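Local coordinates for protein alpha-fucosidase (Bifidobacterium bifidum, PDB 2EAC) that probably hydrolyses terminal alpha-1,2-linked L-fucose from glycans, acting through a glycoside hydrolase family 95 catalytic domain and here holding an iminosugar analogue of fucose, at residues Y331-I336 with S434-E439; S395-I400 with T413-D418; Q676-S681 with T721-G726; Q857-K862 with Y892-K897. All blocks are in the same frame, centred on the assembly; numbering follows the deposited sequence.

Interaction 1: Y331-I336 with S434-E439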
loop_
_atom_site.group_PDB
_atom_site.type_symbol
_atom_site.label_atom_id
_atom_site.label_comp_id
_atom_site.label_asym_id
_atom_site.label_seq_id
_atom_site.Cartn_x
_atom_site.Cartn_y
_atom_site.Cartn_z
ATOM N N TYR A 331 -8.935 6.962 13.011
ATOM C CA TYR A 331 -9.525 5.635 12.995
ATOM C C TYR A 331 -11.057 5.707 12.971
ATOM O O TYR A 331 -11.726 4.945 12.237
ATOM C CB TYR A 331 -9.055 4.787 14.192
ATOM C CG TYR A 331 -9.642 3.398 14.164
ATOM C CD1 TYR A 331 -9.033 2.358 13.403
ATOM C CD2 TYR A 331 -10.812 3.104 14.863
ATOM C CE1 TYR A 331 -9.602 1.069 13.346
ATOM C CE2 TYR A 331 -11.371 1.824 14.818
ATOM C CZ TYR A 331 -10.762 0.810 14.070
ATOM O OH TYR A 331 -11.339 -0.455 14.047
ATOM N N ASP A 332 -11.609 6.633 13.754
ATOM C CA ASP A 332 -13.062 6.780 13.871
ATOM C C ASP A 332 -13.753 7.520 12.731
ATOM O O ASP A 332 -14.972 7.640 12.761
ATOM C CB ASP A 332 -13.423 7.401 15.216
ATOM C CG ASP A 332 -13.262 6.430 16.334
ATOM O OD1 ASP A 332 -13.239 5.210 16.057
ATOM O OD2 ASP A 332 -13.164 6.855 17.492
ATOM N N ARG A 333 -13.006 7.952 11.699
ATOM C CA ARG A 333 -13.632 8.615 10.528
ATOM C C ARG A 333 -14.648 7.727 9.787
ATOM O O ARG A 333 -15.633 8.211 9.184
ATOM C CB ARG A 333 -12.567 9.269 9.611
ATOM C CG ARG A 333 -11.603 10.055 10.481
ATOM C CD ARG A 333 -10.938 11.379 10.043
ATOM N NE ARG A 333 -9.952 11.163 9.055
ATOM C CZ ARG A 333 -8.826 11.825 8.820
ATOM N NH1 ARG A 333 -8.365 12.844 9.537
ATOM N NH2 ARG A 333 -8.136 11.397 7.772
ATOM N N VAL A 334 -14.440 6.423 9.886
ATOM C CA VAL A 334 -15.231 5.474 9.131
ATOM C C VAL A 334 -15.879 4.484 10.105
ATOM O O VAL A 334 -15.186 3.920 10.998
ATOM C CB VAL A 334 -14.357 4.704 8.092
ATOM C CG1 VAL A 334 -15.152 3.521 7.477
ATOM C CG2 VAL A 334 -13.839 5.651 7.005
ATOM N N LYS A 335 -17.188 4.277 9.949
ATOM C CA LYS A 335 -17.901 3.226 10.710
ATOM C C LYS A 335 -18.574 2.318 9.704
ATOM O O LYS A 335 -18.994 2.777 8.650
ATOM C CB LYS A 335 -18.962 3.805 11.678
ATOM C CG LYS A 335 -18.392 4.802 12.721
ATOM C CD LYS A 335 -17.364 4.104 13.548
ATOM C CE LYS A 335 -16.949 4.840 14.796
ATOM N NZ LYS A 335 -16.304 3.798 15.714
ATOM N N ILE A 336 -18.610 1.024 9.997
ATOM C CA ILE A 336 -19.290 0.052 9.147
ATOM C C ILE A 336 -20.078 -0.956 9.997
ATOM O O ILE A 336 -19.547 -1.521 10.964
ATOM C CB ILE A 336 -18.311 -0.654 8.145
ATOM C CG1 ILE A 336 -19.088 -1.503 7.144
ATOM C CG2 ILE A 336 -17.224 -1.494 8.866
ATOM C CD1 ILE A 336 -18.220 -2.032 5.979
ATOM N N SER A 434 -10.292 6.623 -0.304
ATOM C CA SER A 434 -11.681 6.179 -0.176
ATOM C C SER A 434 -12.063 5.833 1.267
ATOM O O SER A 434 -13.220 6.055 1.668
ATOM C CB SER A 434 -11.949 5.007 -1.121
ATOM O OG SER A 434 -11.222 3.859 -0.690
ATOM N N ALA A 435 -11.095 5.332 2.046
ATOM C CA ALA A 435 -11.327 5.017 3.466
ATOM C C ALA A 435 -10.956 6.165 4.389
ATOM O O ALA A 435 -10.765 5.956 5.566
ATOM C CB ALA A 435 -10.634 3.665 3.894
ATOM N N ASN A 436 -10.911 7.399 3.846
ATOM C CA ASN A 436 -10.815 8.603 4.670
ATOM C C ASN A 436 -9.501 8.693 5.474
ATOM O O ASN A 436 -9.482 8.999 6.663
ATOM C CB ASN A 436 -12.066 8.752 5.573
ATOM C CG ASN A 436 -12.462 10.234 5.801
ATOM O OD1 ASN A 436 -11.666 11.133 5.583
ATOM N ND2 ASN A 436 -13.684 10.462 6.220
ATOM N N MET A 437 -8.388 8.466 4.787
ATOM C CA MET A 437 -7.062 8.592 5.409
ATOM C C MET A 437 -6.106 9.329 4.477
ATOM O O MET A 437 -4.921 9.015 4.426
ATOM C CB MET A 437 -6.496 7.198 5.793
ATOM C CG MET A 437 -7.364 6.373 6.756
ATOM S SD MET A 437 -6.651 4.723 7.068
ATOM C CE MET A 437 -6.834 3.954 5.473
ATOM N N GLY A 438 -6.643 10.311 3.743
ATOM C CA GLY A 438 -5.941 10.980 2.667
ATOM C C GLY A 438 -4.607 11.584 3.023
ATOM O O GLY A 438 -3.673 11.548 2.208
ATOM N N GLU A 439 -4.505 12.150 4.225
ATOM C CA GLU A 439 -3.231 12.745 4.673
ATOM C C GLU A 439 -2.134 11.700 4.836
ATOM O O GLU A 439 -0.945 12.045 4.777
ATOM C CB GLU A 439 -3.367 13.597 5.959
ATOM C CG GLU A 439 -4.198 13.004 7.083
ATOM C CD GLU A 439 -5.668 13.285 6.890
ATOM O OE1 GLU A 439 -6.317 12.426 6.283
ATOM O OE2 GLU A 439 -6.167 14.365 7.291
#
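Arg-333 reaches from a type I beta turn (Tyr-331 to Val-334) across to the loop 434-439. Its guanidinium makes all the polar bonds between the two segments. Two of the hydrogen bonds converge on one backbone oxygen, Asn-436 O. NE meets Asn-436 O at 3.3 Å and NH2 meets the same Asn-436 O at 3.0 Å, a side-on grip in the guanidinium plane. Both nitrogens approach from the same face of the carbonyl plane.

The ionic part is a salt bridge. Arg-333 NH2 lies 2.6 Å from Glu-439 OE1 and comes from above the carboxylate plane, and the two flat groups are turned 46° apart. NH1 adds only a weak bond to Glu-439 OE2. The arginine chain bends at its second and third torsions to bring its end round to this loop.

The remaining packing is small. Val-334 CG2 sits 3.8 Å from Asn-436 CB. Helix 365-386 and strand 812-819 also touch Val-334. Asn-436 ND2 is bonded to Gly-816 O on that strand.

The positive guanidinium is probably balanced by Glu-439, while the Asn-436 carbonyl takes up two of its N-H groups. The guanidinium is thus fixed in rotation, tying the entry to strand 335-337 to the loop before helix 442-463.

Interaction 2: S395-I400 with T413-D418. With DFU ((2S,3R,4S,5R)-2-methylpiperidine-3,4,5-triol), chain E.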
loop_
_atom_site.group_PDB
_atom_site.type_symbol
_atom_site.label_atom_id
_atom_site.label_comp_id
_atom_site.label_asym_id
_atom_site.label_seq_id
_atom_site.Cartn_x
_atom_site.Cartn_y
_atom_site.Cartn_z
ATOM N N SER A 395 4.636 2.935 3.557
ATOM C CA SER A 395 4.567 1.534 3.943
ATOM C C SER A 395 5.336 0.648 2.924
ATOM O O SER A 395 5.277 0.875 1.705
ATOM C CB SER A 395 3.094 1.136 4.068
ATOM O OG SER A 395 2.452 1.417 2.854
ATOM N N ASN A 396 6.147 -0.286 3.421
ATOM C CA ASN A 396 6.879 -1.184 2.526
ATOM C C ASN A 396 6.098 -2.513 2.432
ATOM O O ASN A 396 4.927 -2.555 2.831
ATOM C CB ASN A 396 8.351 -1.312 2.999
ATOM C CG ASN A 396 8.470 -1.976 4.402
ATOM O OD1 ASN A 396 7.763 -2.926 4.699
ATOM N ND2 ASN A 396 9.374 -1.480 5.236
ATOM N N LEU A 397 6.703 -3.602 1.952
ATOM C CA LEU A 397 5.955 -4.872 1.754
ATOM C C LEU A 397 5.346 -5.427 3.032
ATOM O O LEU A 397 4.416 -6.266 2.973
ATOM C CB LEU A 397 6.842 -5.960 1.157
ATOM C CG LEU A 397 7.180 -5.867 -0.333
ATOM C CD1 LEU A 397 8.218 -6.937 -0.709
ATOM C CD2 LEU A 397 5.892 -6.023 -1.213
ATOM N N GLN A 398 5.883 -4.979 4.174
ATOM C CA GLN A 398 5.438 -5.450 5.493
ATOM C C GLN A 398 4.945 -4.316 6.391
ATOM O O GLN A 398 4.789 -4.492 7.613
ATOM C CB GLN A 398 6.567 -6.258 6.146
ATOM C CG GLN A 398 6.808 -7.619 5.413
ATOM C CD GLN A 398 7.901 -8.462 6.067
ATOM O OE1 GLN A 398 8.156 -8.352 7.288
ATOM N NE2 GLN A 398 8.540 -9.320 5.271
ATOM N N GLY A 399 4.637 -3.171 5.776
ATOM C CA GLY A 399 4.234 -1.958 6.504
ATOM C C GLY A 399 5.446 -1.293 7.090
ATOM O O GLY A 399 6.200 -0.594 6.385
ATOM N N ILE A 400 5.629 -1.518 8.379
ATOM C CA ILE A 400 6.888 -1.253 9.094
ATOM C C ILE A 400 7.313 -2.456 9.948
ATOM O O ILE A 400 8.332 -2.370 10.630
ATOM C CB ILE A 400 6.861 0.028 9.999
ATOM C CG1 ILE A 400 5.730 -0.040 11.038
ATOM C CG2 ILE A 400 6.830 1.343 9.145
ATOM C CD1 ILE A 400 5.867 1.027 12.152
ATOM N N THR A 413 15.228 -11.762 4.363
ATOM C CA THR A 413 13.884 -11.124 4.362
ATOM C C THR A 413 13.263 -11.269 2.972
ATOM O O THR A 413 13.920 -10.942 1.981
ATOM C CB THR A 413 14.001 -9.625 4.747
ATOM O OG1 THR A 413 14.576 -9.537 6.048
ATOM C CG2 THR A 413 12.671 -8.898 4.746
ATOM N N PRO A 414 12.001 -11.768 2.886
ATOM C CA PRO A 414 11.431 -12.055 1.543
ATOM C C PRO A 414 11.270 -10.774 0.739
ATOM O O PRO A 414 10.669 -9.813 1.234
ATOM C CB PRO A 414 10.057 -12.701 1.848
ATOM C CG PRO A 414 9.738 -12.323 3.277
ATOM C CD PRO A 414 11.066 -12.122 3.983
ATOM N N TRP A 415 11.825 -10.763 -0.471
ATOM C CA TRP A 415 11.802 -9.591 -1.372
ATOM C C TRP A 415 12.279 -8.302 -0.673
ATOM O O TRP A 415 11.896 -7.181 -1.064
ATOM C CB TRP A 415 10.409 -9.374 -1.983
ATOM C CG TRP A 415 9.791 -10.608 -2.661
ATOM C CD1 TRP A 415 10.099 -11.121 -3.894
ATOM C CD2 TRP A 415 8.728 -11.419 -2.145
ATOM N NE1 TRP A 415 9.298 -12.215 -4.165
ATOM C CE2 TRP A 415 8.451 -12.413 -3.106
ATOM C CE3 TRP A 415 7.983 -11.400 -0.958
ATOM C CZ2 TRP A 415 7.478 -13.393 -2.901
ATOM C CZ3 TRP A 415 7.015 -12.363 -0.765
ATOM C CH2 TRP A 415 6.775 -13.343 -1.719
ATOM N N GLY A 416 13.127 -8.471 0.342
ATOM C CA GLY A 416 13.764 -7.358 1.022
ATOM C C GLY A 416 12.818 -6.512 1.852
ATOM O O GLY A 416 13.237 -5.503 2.379
ATOM N N SER A 417 11.562 -6.956 2.008
ATOM C CA SER A 417 10.452 -6.155 2.592
ATOM C C SER A 417 10.508 -4.713 2.034
ATOM O O SER A 417 10.359 -3.730 2.762
ATOM C CB SER A 417 10.477 -6.195 4.113
ATOM O OG SER A 417 9.383 -5.480 4.647
ATOM N N ASP A 418 10.693 -4.638 0.721
ATOM C CA ASP A 418 11.064 -3.412 -0.004
ATOM C C ASP A 418 9.843 -2.621 -0.507
ATOM O O ASP A 418 8.715 -2.826 -0.020
ATOM C CB ASP A 418 12.076 -3.758 -1.129
ATOM C CG ASP A 418 11.459 -4.515 -2.319
ATOM O OD1 ASP A 418 10.247 -4.816 -2.305
ATOM O OD2 ASP A 418 12.192 -4.803 -3.315
HETATM C C1 DFU E . 6.268 -9.812 -7.252
HETATM C C2 DFU E . 5.024 -10.695 -7.187
HETATM C C3 DFU E . 5.069 -11.610 -5.956
HETATM C C4 DFU E . 5.242 -10.794 -4.673
HETATM C C5 DFU E . 6.500 -9.909 -4.762
HETATM C C6 DFU E . 6.662 -9.033 -3.517
HETATM O O4 DFU E . 4.095 -9.933 -4.490
HETATM O O3 DFU E . 3.863 -12.380 -5.892
HETATM O O2 DFU E . 4.872 -11.431 -8.420
HETATM N N5 DFU E . 6.425 -9.120 -5.974
#
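Asn-396 and Ser-417 meet where two loops of the (alpha/alpha)6-barrel catalytic domain pack beside the bound DFU. Asn-396 opens a type I beta turn to Gly-399 and also forms an Asx turn. Its OD1 accepts from Gln-398 N at 2.8 Å, in the carbonyl plane. CG stands between the backbone N and the carbonyl carbon (chi1 64°), which folds the amide back over its own turn. From the other loop Ser-417 OG gives OD1 a weak bond of 3.0 Å. One firm and one weak donor thus meet this oxygen. Ser-417 OG also lies against the aliphatic start of Gln-398, 3.3 Å from its CB.

The side chains of Leu-397 and Asp-418 lie side by side and point the same way. Their backbones are joined by Leu-397 N to Asp-418 O at 2.9 Å. Leu-397 and Trp-415 instead cross at about a right angle, with Leu-397 CD1 3.5 Å from Trp-415 CB. This places the leucine at the base of the indole.

The indole is turned with one face to the inhibitor, and Trp-415 and Leu-397 together form an apolar wall of the fucose-type pocket. The ring of His-761 also meets Trp-415, and His-761 NE2 is hydrogen-bonded to DFU. Strand 419-420 follows directly and touches both Asn-396 and Leu-397. The methyl C6 of DFU sits 3.4 Å from Trp-415 CD2, off the ring centre, and 3.8 Å from Leu-397 CD1.

Interaction 3: Q676-S681 with T721-G726. With DFU ((2S,3R,4S,5R)-2-methylpiperidine-3,4,5-triol), chain E.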
loop_
_atom_site.group_PDB
_atom_site.type_symbol
_atom_site.label_atom_id
_atom_site.label_comp_id
_atom_site.label_asym_id
_atom_site.label_seq_id
_atom_site.Cartn_x
_atom_site.Cartn_y
_atom_site.Cartn_z
ATOM N N GLN A 676 -4.529 -19.182 -13.903
ATOM C CA GLN A 676 -4.652 -18.593 -12.572
ATOM C C GLN A 676 -3.538 -17.668 -12.241
ATOM O O GLN A 676 -3.268 -17.425 -11.055
ATOM C CB GLN A 676 -4.762 -19.700 -11.516
ATOM C CG GLN A 676 -5.896 -20.737 -11.827
ATOM C CD GLN A 676 -7.263 -20.083 -11.976
ATOM O OE1 GLN A 676 -7.679 -19.307 -11.118
ATOM N NE2 GLN A 676 -7.959 -20.383 -13.070
ATOM N N HIS A 677 -2.905 -17.111 -13.268
ATOM C CA HIS A 677 -1.739 -16.262 -13.010
ATOM C C HIS A 677 -2.080 -15.191 -11.967
ATOM O O HIS A 677 -3.119 -14.545 -12.053
ATOM C CB HIS A 677 -1.182 -15.613 -14.274
ATOM C CG HIS A 677 0.090 -14.875 -14.020
ATOM N ND1 HIS A 677 1.181 -15.473 -13.419
ATOM C CD2 HIS A 677 0.430 -13.581 -14.223
ATOM C CE1 HIS A 677 2.141 -14.579 -13.272
ATOM N NE2 HIS A 677 1.712 -13.425 -13.757
ATOM N N ARG A 678 -1.208 -15.004 -10.981
ATOM C CA ARG A 678 -1.541 -14.139 -9.868
ATOM C C ARG A 678 -1.756 -12.681 -10.301
ATOM O O ARG A 678 -2.680 -12.019 -9.818
ATOM C CB ARG A 678 -0.491 -14.257 -8.764
ATOM C CG ARG A 678 0.966 -13.977 -9.183
ATOM C CD ARG A 678 1.963 -14.514 -8.090
ATOM N NE ARG A 678 3.299 -14.017 -8.413
ATOM C CZ ARG A 678 4.047 -14.465 -9.427
ATOM N NH1 ARG A 678 3.619 -15.485 -10.172
ATOM N NH2 ARG A 678 5.232 -13.900 -9.678
ATOM N N HIS A 679 -0.890 -12.191 -11.191
ATOM C CA HIS A 679 -1.004 -10.821 -11.751
ATOM C C HIS A 679 -2.140 -10.793 -12.780
ATOM O O HIS A 679 -2.410 -11.802 -13.446
ATOM C CB HIS A 679 0.317 -10.401 -12.430
ATOM C CG HIS A 679 1.455 -10.161 -11.482
ATOM N ND1 HIS A 679 1.809 -8.894 -11.043
ATOM C CD2 HIS A 679 2.326 -11.021 -10.895
ATOM C CE1 HIS A 679 2.834 -8.992 -10.210
ATOM N NE2 HIS A 679 3.172 -10.268 -10.111
ATOM N N MET A 680 -2.797 -9.646 -12.908
ATOM C CA MET A 680 -3.742 -9.425 -13.989
ATOM C C MET A 680 -3.375 -8.087 -14.611
ATOM O O MET A 680 -4.130 -7.113 -14.556
ATOM C CB MET A 680 -5.180 -9.443 -13.461
ATOM C CG MET A 680 -5.505 -10.727 -12.649
ATOM S SD MET A 680 -7.261 -10.832 -12.249
ATOM C CE MET A 680 -7.475 -9.329 -11.291
ATOM N N SER A 681 -2.176 -8.047 -15.196
ATOM C CA SER A 681 -1.509 -6.794 -15.499
ATOM C C SER A 681 -2.257 -6.120 -16.627
ATOM O O SER A 681 -2.139 -4.924 -16.835
ATOM C CB SER A 681 -0.027 -7.052 -15.825
ATOM O OG SER A 681 0.675 -7.370 -14.616
ATOM N N THR A 721 -2.492 -15.966 -4.120
ATOM C CA THR A 721 -1.795 -15.202 -3.057
ATOM C C THR A 721 -2.768 -14.156 -2.492
ATOM O O THR A 721 -3.656 -13.688 -3.193
ATOM C CB THR A 721 -0.541 -14.481 -3.608
ATOM O OG1 THR A 721 -0.940 -13.415 -4.461
ATOM C CG2 THR A 721 0.328 -15.412 -4.436
ATOM N N GLY A 722 -2.591 -13.760 -1.248
ATOM C CA GLY A 722 -3.449 -12.739 -0.648
ATOM C C GLY A 722 -3.612 -11.465 -1.474
ATOM O O GLY A 722 -4.727 -10.938 -1.589
ATOM N N TRP A 723 -2.511 -10.963 -2.041
ATOM C CA TRP A 723 -2.595 -9.746 -2.844
ATOM C C TRP A 723 -3.335 -9.985 -4.172
ATOM O O TRP A 723 -4.045 -9.092 -4.665
ATOM C CB TRP A 723 -1.208 -9.120 -3.097
ATOM C CG TRP A 723 -0.297 -9.846 -4.067
ATOM C CD1 TRP A 723 0.770 -10.672 -3.749
ATOM C CD2 TRP A 723 -0.368 -9.832 -5.502
ATOM N NE1 TRP A 723 1.344 -11.174 -4.899
ATOM C CE2 TRP A 723 0.682 -10.669 -5.985
ATOM C CE3 TRP A 723 -1.228 -9.213 -6.430
ATOM C CZ2 TRP A 723 0.904 -10.880 -7.336
ATOM C CZ3 TRP A 723 -0.998 -9.430 -7.781
ATOM C CH2 TRP A 723 0.061 -10.253 -8.217
ATOM N N ALA A 724 -3.133 -11.167 -4.753
ATOM C CA ALA A 724 -3.763 -11.524 -6.015
ATOM C C ALA A 724 -5.266 -11.612 -5.779
ATOM O O ALA A 724 -6.063 -11.187 -6.612
ATOM C CB ALA A 724 -3.209 -12.836 -6.526
ATOM N N ILE A 725 -5.662 -12.146 -4.638
ATOM C CA ILE A 725 -7.075 -12.154 -4.274
ATOM C C ILE A 725 -7.542 -10.706 -3.990
ATOM O O ILE A 725 -8.666 -10.340 -4.329
ATOM C CB ILE A 725 -7.384 -13.104 -3.067
ATOM C CG1 ILE A 725 -6.948 -14.566 -3.344
ATOM C CG2 ILE A 725 -8.913 -13.123 -2.755
ATOM C CD1 ILE A 725 -6.988 -15.492 -2.062
ATOM N N GLY A 726 -6.692 -9.893 -3.361
ATOM C CA GLY A 726 -7.046 -8.482 -3.079
ATOM C C GLY A 726 -7.280 -7.677 -4.361
ATOM O O GLY A 726 -8.251 -6.891 -4.442
HETATM C C1 DFU E . 6.268 -9.812 -7.252
HETATM C C2 DFU E . 5.024 -10.695 -7.187
HETATM C C3 DFU E . 5.069 -11.610 -5.956
HETATM C C4 DFU E . 5.242 -10.794 -4.673
HETATM C C5 DFU E . 6.500 -9.909 -4.762
HETATM C C6 DFU E . 6.662 -9.033 -3.517
HETATM O O4 DFU E . 4.095 -9.933 -4.490
HETATM O O3 DFU E . 3.863 -12.380 -5.892
HETATM O O2 DFU E . 4.872 -11.431 -8.420
HETATM N N5 DFU E . 6.425 -9.120 -5.974
#
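O2 of the bound DFU is gripped by Arg-678 and His-679, whose side chains both pack on Trp-723. His-679 NE2 is 2.7 Å from O2, which lies in the plane of the imidazole; either partner could be the donor. Arg-678 NH2 reaches O2 at 2.8 Å, and its NE adds a weak bond. The same NE is also bonded to O3 at 3.1 Å. Trp-723 NE1 meets O3 at 3.0 Å, in the plane of the indole. O3 is thus held from both segments, O2 from 676-681.

The two rings form a T-shaped stack. The edge of Trp-723 points at the face of His-679, with CH2 over the ring centre and the planes at 61°. Such packing probably helps to hold the imidazole in its tilt toward the iminosugar. Arg-678 CG lies 3.6 Å from Trp-723 CZ2, and its chain runs extended from CG to NE. Glu-567 holds Arg-678 NH2 in a salt bridge outside the segments.

Ala-724 CB packs 3.4 Å from Arg-678 O. Thr-721 is the N-cap of helix 722-735, its OG1 accepting from Ala-724 N. The loop 676-681 lies against the first turn of that helix, with helix 700-711 touching His-677 and Met-680.

Interaction 4: Q857-K862 with Y892-K897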
loop_
_atom_site.group_PDB
_atom_site.type_symbol
_atom_site.label_atom_id
_atom_site.label_comp_id
_atom_site.label_asym_id
_atom_site.label_seq_id
_atom_site.Cartn_x
_atom_site.Cartn_y
_atom_site.Cartn_z
ATOM N N GLN A 857 -33.387 7.904 -9.588
ATOM C CA GLN A 857 -34.653 8.525 -10.023
ATOM C C GLN A 857 -35.792 8.313 -8.999
ATOM O O GLN A 857 -36.778 9.056 -9.016
ATOM C CB GLN A 857 -35.021 8.061 -11.448
ATOM C CG GLN A 857 -35.616 6.675 -11.597
ATOM C CD GLN A 857 -34.635 5.509 -11.572
ATOM O OE1 GLN A 857 -33.454 5.627 -11.199
ATOM N NE2 GLN A 857 -35.133 4.352 -11.980
ATOM N N ASN A 858 -35.633 7.318 -8.120
ATOM C CA ASN A 858 -36.607 6.983 -7.072
ATOM C C ASN A 858 -36.370 7.727 -5.744
ATOM O O ASN A 858 -37.070 7.507 -4.780
ATOM C CB ASN A 858 -36.634 5.466 -6.824
ATOM C CG ASN A 858 -36.947 4.656 -8.098
ATOM O OD1 ASN A 858 -36.161 3.789 -8.536
ATOM N ND2 ASN A 858 -38.076 4.941 -8.695
ATOM N N TYR A 859 -35.404 8.645 -5.713
ATOM C CA TYR A 859 -35.029 9.304 -4.466
ATOM C C TYR A 859 -35.189 10.821 -4.595
ATOM O O TYR A 859 -35.272 11.370 -5.672
ATOM C CB TYR A 859 -33.574 8.954 -4.070
ATOM C CG TYR A 859 -33.352 7.497 -3.759
ATOM C CD1 TYR A 859 -33.122 7.062 -2.446
ATOM C CD2 TYR A 859 -33.382 6.544 -4.767
ATOM C CE1 TYR A 859 -32.940 5.713 -2.164
ATOM C CE2 TYR A 859 -33.185 5.189 -4.496
ATOM C CZ TYR A 859 -32.970 4.800 -3.205
ATOM O OH TYR A 859 -32.808 3.473 -2.968
ATOM N N GLU A 860 -35.244 11.487 -3.463
ATOM C CA GLU A 860 -35.227 12.937 -3.462
ATOM C C GLU A 860 -34.172 13.381 -2.463
ATOM O O GLU A 860 -33.817 12.622 -1.549
ATOM C CB GLU A 860 -36.600 13.464 -3.063
ATOM C CG GLU A 860 -37.095 12.927 -1.737
ATOM C CD GLU A 860 -38.578 13.222 -1.468
ATOM O OE1 GLU A 860 -39.296 13.643 -2.410
ATOM O OE2 GLU A 860 -39.015 13.029 -0.309
ATOM N N VAL A 861 -33.693 14.613 -2.630
ATOM C CA VAL A 861 -32.662 15.158 -1.752
ATOM C C VAL A 861 -33.102 16.372 -0.918
ATOM O O VAL A 861 -33.839 17.259 -1.387
ATOM C CB VAL A 861 -31.272 15.343 -2.474
ATOM C CG1 VAL A 861 -31.316 15.070 -3.989
ATOM C CG2 VAL A 861 -30.567 16.601 -2.101
ATOM N N LYS A 862 -32.646 16.366 0.336
ATOM C CA LYS A 862 -32.917 17.448 1.267
ATOM C C LYS A 862 -31.640 17.983 1.873
ATOM O O LYS A 862 -30.624 17.288 1.996
ATOM C CB LYS A 862 -33.874 16.971 2.353
ATOM C CG LYS A 862 -35.155 16.412 1.753
ATOM C CD LYS A 862 -36.372 16.593 2.626
ATOM C CE LYS A 862 -37.586 15.902 1.960
ATOM N NZ LYS A 862 -38.561 15.370 3.005
ATOM N N TYR A 892 -26.141 16.564 2.499
ATOM C CA TYR A 892 -27.398 16.367 1.758
ATOM C C TYR A 892 -27.884 14.944 2.075
ATOM O O TYR A 892 -27.101 13.991 2.014
ATOM C CB TYR A 892 -27.140 16.575 0.245
ATOM C CG TYR A 892 -26.610 17.960 0.006
ATOM C CD1 TYR A 892 -27.487 19.029 -0.230
ATOM C CD2 TYR A 892 -25.239 18.232 0.073
ATOM C CE1 TYR A 892 -27.009 20.339 -0.378
ATOM C CE2 TYR A 892 -24.754 19.535 -0.069
ATOM C CZ TYR A 892 -25.658 20.578 -0.289
ATOM O OH TYR A 892 -25.209 21.861 -0.436
ATOM N N THR A 893 -29.152 14.815 2.438
ATOM C CA THR A 893 -29.758 13.528 2.790
ATOM C C THR A 893 -30.660 13.115 1.652
ATOM O O THR A 893 -31.569 13.868 1.221
ATOM C CB THR A 893 -30.542 13.666 4.129
ATOM O OG1 THR A 893 -29.608 14.128 5.104
ATOM C CG2 THR A 893 -31.156 12.338 4.624
ATOM N N ILE A 894 -30.372 11.929 1.136
ATOM C CA ILE A 894 -31.071 11.392 -0.011
ATOM C C ILE A 894 -31.847 10.165 0.461
ATOM O O ILE A 894 -31.266 9.277 1.048
ATOM C CB ILE A 894 -30.093 11.044 -1.125
ATOM C CG1 ILE A 894 -29.201 12.265 -1.462
ATOM C CG2 ILE A 894 -30.871 10.493 -2.301
ATOM C CD1 ILE A 894 -28.143 11.989 -2.584
ATOM N N THR A 895 -33.167 10.170 0.239
ATOM C CA THR A 895 -34.095 9.120 0.695
ATOM C C THR A 895 -35.134 8.802 -0.389
ATOM O O THR A 895 -35.346 9.597 -1.279
ATOM C CB THR A 895 -34.884 9.581 1.952
ATOM O OG1 THR A 895 -35.463 10.883 1.694
ATOM C CG2 THR A 895 -33.958 9.627 3.161
ATOM N N LYS A 896 -35.773 7.646 -0.305
ATOM C CA LYS A 896 -36.733 7.217 -1.322
ATOM C C LYS A 896 -38.009 8.057 -1.274
ATOM O O LYS A 896 -38.558 8.314 -0.199
ATOM C CB LYS A 896 -37.050 5.722 -1.145
ATOM C CG LYS A 896 -37.236 4.971 -2.468
ATOM C CD LYS A 896 -37.215 3.460 -2.262
ATOM C CE LYS A 896 -36.721 2.702 -3.523
ATOM N NZ LYS A 896 -35.961 1.435 -3.143
ATOM N N LYS A 897 -38.440 8.533 -2.441
ATOM C CA LYS A 897 -39.770 9.161 -2.598
ATOM C C LYS A 897 -40.911 8.284 -2.092
ATOM O O LYS A 897 -40.960 7.051 -2.271
ATOM C CB LYS A 897 -40.045 9.497 -4.053
ATOM C CG LYS A 897 -39.240 10.650 -4.557
ATOM C CD LYS A 897 -39.659 11.012 -5.952
ATOM C CE LYS A 897 -38.603 10.630 -6.936
ATOM N NZ LYS A 897 -39.132 10.754 -8.321
#
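Tyr-859 and Lys-897 bury the most surface where the edge strand 859-862 pairs with the antiparallel strand 890-896. The Tyr-859 ring takes the aliphatic chain of Lys-896 over one face, with Lys-896 CG 4.3 Å above its centre. Tyr-859 CB touches Ile-894 CG2 at 3.6 Å. The Tyr-859 hydroxyl is bonded to Ala-834 O, which ties the ring to strand 833-841.

Lys-897 clasps the start of the other segment. Its N donates to Asn-858 O at 2.9 Å. Its chain bends at the third torsion (chi3 -109°), and NZ reaches Gln-857 O at 3.0 Å, nearly in line with the C=O.

Glu-860 pairs with Thr-895 through two backbone bonds, N to O at 2.9 Å and O to N at 3.1 Å. Lys-862 and Thr-893 form the next hydrogen-bonded pair. Between these two pairs Val-861 CB meets Ile-894 CG1 at 3.8 Å. Both side chains also touch Leu-882 of strand 880-884 in the second sheet.

Glu-860 OE1 lies by Lys-897 CG, but the charged ends do not meet. The ladder rests mainly on its backbone bonds, with no salt bridge across it. Its apolar face is turned to the other sheet, and the face of Glu-860, Lys-862, Thr-893 and Thr-895 carries polar side chains.

Overall arrangement
Interactions 2 and 3 are buried and share the bound DFU. Their centres lie about 18 Å apart, and they meet the inhibitor differently: interaction 2 offers an apolar surface to its methyl group, while interaction 3 binds its hydroxyls. Interaction 1 is only partly buried and centres on a charged pair. Interaction 2 is nested along the chain inside the loop that interaction 1 closes. Interaction 4 lies far from the pocket, about 46 Å from interaction 2 between centres, in the C-terminal domain, and rests on backbone pairing. Interactions 1 and 4 reach the same six-stranded sheet at opposite outer strands, 335-337 and 859-862, so this sheet appears to join parts of the chain assigned to the catalytic and C-terminal families.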